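Local coordinates for inorganic pyrophosphatase (PDB 2PRD), which catalyses the magnesium-dependent hydrolysis of inorganic pyrophosphate to two phosphate ions, at residues A[6-9]-A[10-14]; A[122-125]-A[126-130]. All blocks are in the same frame, centred on the assembly; numbering follows the deposited sequence.

Interaction 1. Residues A[6-9]-A[10-14]; sequences LPVG and DKAPE
Gly9 O is met by two groups of Ala12: the backbone N lies 3.3 Å from it and gives a weak hydrogen bond, bent to 147° at the hydrogen, while the methyl carbon CB of Ala12 closes on the same oxygen. The methyl is also part of an apolar contact, since Ala12 CB meets CG1 of Val8 at 4.0 Å. Val8 can reach it because CG1 stands between its own backbone N and carbonyl carbon (chi1 64°), which aims this branch across the mouth of the bend. A small residue suits the Ala12 position, where CB already lies 3.2 Å from Gly9 O.

The path from Gly9 to Ala12 is a type I beta turn, with Asp10 and Lys11 at its two corners. Both corner residues are exposed, as befits charged side chains at a surface bend; the chain of Lys11 leads away to a long, weak ion pair with Glu86. Gly9 opens the turn with phi at 111°, where a beta carbon would collide with Val8 O, a backbone shape that glycine takes up far more easily than other residues.

On the incoming side Val8 is tied by a backbone hydrogen bond to His17, whose ND1 also bonds Pro7 O, so the approach to the turn is held to strand 15-22. The peptide before Pro13 is cis, and the side chain of Pro13 packs on Val165 and Arg166 of helix 158-173. Pro7 rests against Leu36 of the second subunit.

Interaction 2. Residues A[122-125]-A[126-130]; sequences GDVP and EGVKQ
Val128 and Lys129, in the first turn of helix 126-138, meet the side chains of Val124 and Pro125. CG1 of Val124 reaches the Lys129 chain at CG, 3.7 Å away, and meets CG1 of Val128 as well; that branch is anti to the backbone N (chi1 172°), which carries it toward the helix. The ring of Pro125 lies alongside Val128, its CG 3.7 Å from CG2 of Val128.

Lys129 lays its CG on Val124 and, bending at chi3 and chi4, brings NZ back to the entering backbone. There NZ makes a weak hydrogen bond of 3.2 Å to Val124 O, and a water accepts from NZ at 2.7 Å while donating to that same carbonyl. Its stronger polar partner is Ile121 O, so a long, flexible lysine gathers two carbonyls ahead of the helix. With an alanine at Lys129, Ile121 O would probably lose this donor, Val124 O would keep the water but not the amine, and Val124 CG1 would lose part of its cover.

Behind these side chains stands the helix start. Pro125 is the N-cap, and Pro125 O takes Lys129 N at 3.1 Å in the carbonyl plane, with an N-H...O angle of 163°; Val128 N adds a weak bond to the same oxygen. Proline is tolerated because an N-cap residue's own N-H takes no part in the helix bonds.

Further back, Asp123 OD2 accepts from Gln119 N and Asp120 N, consistent with holding the 3-10 segment that ends at Asp123. Pro125 packs on His117 of the third subunit, and Gln130 OE1 bonds Lys145 NZ of the fourth. The junction thus lies at subunit interfaces, where the loop after strand 101-109 runs into helix 126-138.

Overall arrangement
Interaction 1 comes first along the chain, just ahead of strand 15-22, and closes long before interaction 2 opens beyond strand 101-109. Their centres are 26 Å apart and their nearest atoms about 12 Å, so the two do not touch. They are joined through the mixed six-stranded sheet: strand 15-22, which follows the first, and strand 101-109, which precedes the second, both pair antiparallel with strand 84-97. Each contact shapes a connection at the outside of this sheet, one beside helix 158-173 and the other starting helix 126-138. Both lie away from the predicted substrate and magnesium sites, and they face different subunits of the homohexamer.

Interaction 1. Residues A[6-9]-A[10-14]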
loop_
_atom_site.group_PDB
_atom_site.type_symbol
_atom_site.label_atom_id
_atom_site.label_comp_id
_atom_site.label_asym_id
_atom_site.label_seq_id
_atom_site.Cartn_x
_atom_site.Cartn_y
_atom_site.Cartn_z
ATOM N N LEU A 6 17.510 25.610 6.992
ATOM C CA LEU A 6 17.744 24.832 8.205
ATOM C C LEU A 6 19.259 24.598 8.258
ATOM O O LEU A 6 19.914 24.673 7.218
ATOM C CB LEU A 6 17.087 23.469 7.964
ATOM C CG LEU A 6 15.561 23.483 8.137
ATOM C CD1 LEU A 6 15.111 22.049 8.378
ATOM C CD2 LEU A 6 15.192 24.315 9.332
ATOM N N PRO A 7 19.764 24.322 9.442
ATOM C CA PRO A 7 21.190 24.062 9.646
ATOM C C PRO A 7 21.550 22.767 8.941
ATOM O O PRO A 7 20.704 21.866 8.948
ATOM C CB PRO A 7 21.325 23.895 11.152
ATOM C CG PRO A 7 20.064 24.443 11.743
ATOM C CD PRO A 7 18.988 24.268 10.697
ATOM N N VAL A 8 22.763 22.709 8.423
ATOM C CA VAL A 8 23.202 21.524 7.696
ATOM C C VAL A 8 23.543 20.375 8.619
ATOM O O VAL A 8 23.655 19.224 8.153
ATOM C CB VAL A 8 24.389 21.820 6.765
ATOM C CG1 VAL A 8 25.576 22.223 7.607
ATOM C CG2 VAL A 8 24.703 20.570 5.947
ATOM N N GLY A 9 23.757 20.676 9.875
ATOM C CA GLY A 9 24.056 19.652 10.874
ATOM C C GLY A 9 25.461 19.695 11.405
ATOM O O GLY A 9 26.417 20.008 10.711
ATOM N N ASP A 10 25.593 19.296 12.649
ATOM C CA ASP A 10 26.843 19.282 13.396
ATOM C C ASP A 10 27.909 18.295 12.995
ATOM O O ASP A 10 29.094 18.490 13.327
ATOM C CB ASP A 10 26.472 19.068 14.892
ATOM C CG ASP A 10 25.842 20.358 15.427
ATOM O OD1 ASP A 10 26.432 21.443 15.176
ATOM O OD2 ASP A 10 24.771 20.257 16.075
ATOM N N LYS A 11 27.516 17.240 12.324
ATOM C CA LYS A 11 28.391 16.146 11.897
ATOM C C LYS A 11 28.766 16.277 10.431
ATOM O O LYS A 11 29.296 15.348 9.821
ATOM C CB LYS A 11 27.684 14.802 12.158
ATOM C CG LYS A 11 27.267 14.597 13.613
ATOM C CD LYS A 11 26.426 13.336 13.749
ATOM C CE LYS A 11 25.270 13.590 14.721
ATOM N NZ LYS A 11 24.759 12.326 15.349
ATOM N N ALA A 12 28.433 17.463 9.939
ATOM C CA ALA A 12 28.696 17.797 8.539
ATOM C C ALA A 12 30.203 17.997 8.423
ATOM O O ALA A 12 30.830 18.482 9.370
ATOM C CB ALA A 12 27.973 19.072 8.126
ATOM N N PRO A 13 30.770 17.639 7.309
ATOM C CA PRO A 13 30.119 17.075 6.134
ATOM C C PRO A 13 29.889 15.588 6.097
ATOM O O PRO A 13 29.237 15.147 5.141
ATOM C CB PRO A 13 31.132 17.512 5.027
ATOM C CG PRO A 13 32.453 17.267 5.706
ATOM C CD PRO A 13 32.226 17.837 7.126
ATOM N N GLU A 14 30.381 14.826 7.048
ATOM C CA GLU A 14 30.223 13.363 7.036
ATOM C C GLU A 14 28.770 12.914 7.138
ATOM O O GLU A 14 28.403 11.921 6.474
ATOM C CB GLU A 14 31.048 12.712 8.130
ATOM C CG GLU A 14 32.548 12.738 8.013
ATOM C CD GLU A 14 33.262 14.058 8.128
ATOM O OE1 GLU A 14 32.756 15.031 8.744
ATOM O OE2 GLU A 14 34.406 14.138 7.568
#

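Interaction 2. Residues A[122-125]-A[126-130]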
loop_
_atom_site.group_PDB
_atom_site.type_symbol
_atom_site.label_atom_id
_atom_site.label_comp_id
_atom_site.label_asym_id
_atom_site.label_seq_id
_atom_site.Cartn_x
_atom_site.Cartn_y
_atom_site.Cartn_z
ATOM N N GLY A 122 31.595 2.161 -3.158
ATOM C CA GLY A 122 31.888 0.773 -3.558
ATOM C C GLY A 122 31.015 -0.191 -2.787
ATOM O O GLY A 122 31.019 -1.382 -3.104
ATOM N N ASP A 123 30.335 0.267 -1.774
ATOM C CA ASP A 123 29.456 -0.497 -0.923
ATOM C C ASP A 123 28.025 -0.466 -1.506
ATOM O O ASP A 123 27.224 -1.274 -1.043
ATOM C CB ASP A 123 29.373 0.010 0.497
ATOM C CG ASP A 123 30.615 -0.066 1.341
ATOM O OD1 ASP A 123 31.395 -0.993 1.130
ATOM O OD2 ASP A 123 30.783 0.796 2.243
ATOM N N VAL A 124 27.699 0.401 -2.413
ATOM C CA VAL A 124 26.302 0.398 -2.980
ATOM C C VAL A 124 26.373 -0.689 -4.012
ATOM O O VAL A 124 27.280 -0.579 -4.872
ATOM C CB VAL A 124 26.022 1.788 -3.536
ATOM C CG1 VAL A 124 24.712 1.816 -4.310
ATOM C CG2 VAL A 124 25.835 2.746 -2.325
ATOM N N PRO A 125 25.559 -1.732 -3.913
ATOM C CA PRO A 125 25.640 -2.852 -4.849
ATOM C C PRO A 125 25.579 -2.356 -6.279
ATOM O O PRO A 125 24.800 -1.401 -6.533
ATOM C CB PRO A 125 24.484 -3.736 -4.464
ATOM C CG PRO A 125 23.822 -3.180 -3.272
ATOM C CD PRO A 125 24.515 -1.879 -2.899
ATOM N N GLU A 126 26.290 -2.939 -7.237
ATOM C CA GLU A 126 26.140 -2.408 -8.601
ATOM C C GLU A 126 24.784 -2.614 -9.268
ATOM O O GLU A 126 24.527 -1.939 -10.311
ATOM C CB GLU A 126 27.244 -2.864 -9.545
ATOM C CG GLU A 126 27.669 -1.667 -10.434
ATOM C CD GLU A 126 27.833 -2.143 -11.872
ATOM O OE1 GLU A 126 27.737 -3.385 -12.049
ATOM O OE2 GLU A 126 28.052 -1.294 -12.769
ATOM N N GLY A 127 23.966 -3.517 -8.757
ATOM C CA GLY A 127 22.628 -3.731 -9.348
ATOM C C GLY A 127 21.796 -2.484 -9.049
ATOM O O GLY A 127 20.910 -2.091 -9.803
ATOM N N VAL A 128 22.112 -1.898 -7.928
ATOM C CA VAL A 128 21.484 -0.671 -7.440
ATOM C C VAL A 128 22.032 0.536 -8.166
ATOM O O VAL A 128 21.266 1.399 -8.667
ATOM C CB VAL A 128 21.629 -0.508 -5.917
ATOM C CG1 VAL A 128 20.980 0.802 -5.501
ATOM C CG2 VAL A 128 21.016 -1.690 -5.202
ATOM N N LYS A 129 23.343 0.665 -8.306
ATOM C CA LYS A 129 23.902 1.757 -9.069
ATOM C C LYS A 129 23.415 1.778 -10.517
ATOM O O LYS A 129 23.266 2.857 -11.126
ATOM C CB LYS A 129 25.460 1.596 -9.146
ATOM C CG LYS A 129 26.063 1.993 -7.801
ATOM C CD LYS A 129 27.556 2.228 -7.916
ATOM C CE LYS A 129 28.310 0.909 -7.720
ATOM N NZ LYS A 129 29.366 1.129 -6.674
ATOM N N GLN A 130 23.130 0.606 -11.097
ATOM C CA GLN A 130 22.689 0.576 -12.509
ATOM C C GLN A 130 21.237 1.071 -12.641
ATOM O O GLN A 130 20.828 1.611 -13.681
ATOM C CB GLN A 130 22.727 -0.768 -13.109
ATOM C CG GLN A 130 23.695 -1.727 -13.603
ATOM C CD GLN A 130 22.929 -2.932 -14.213
ATOM O OE1 GLN A 130 23.406 -3.355 -15.281
ATOM N NE2 GLN A 130 21.818 -3.353 -13.571
HETATM O O HOH W 1 29.771 -1.511 -6.383
#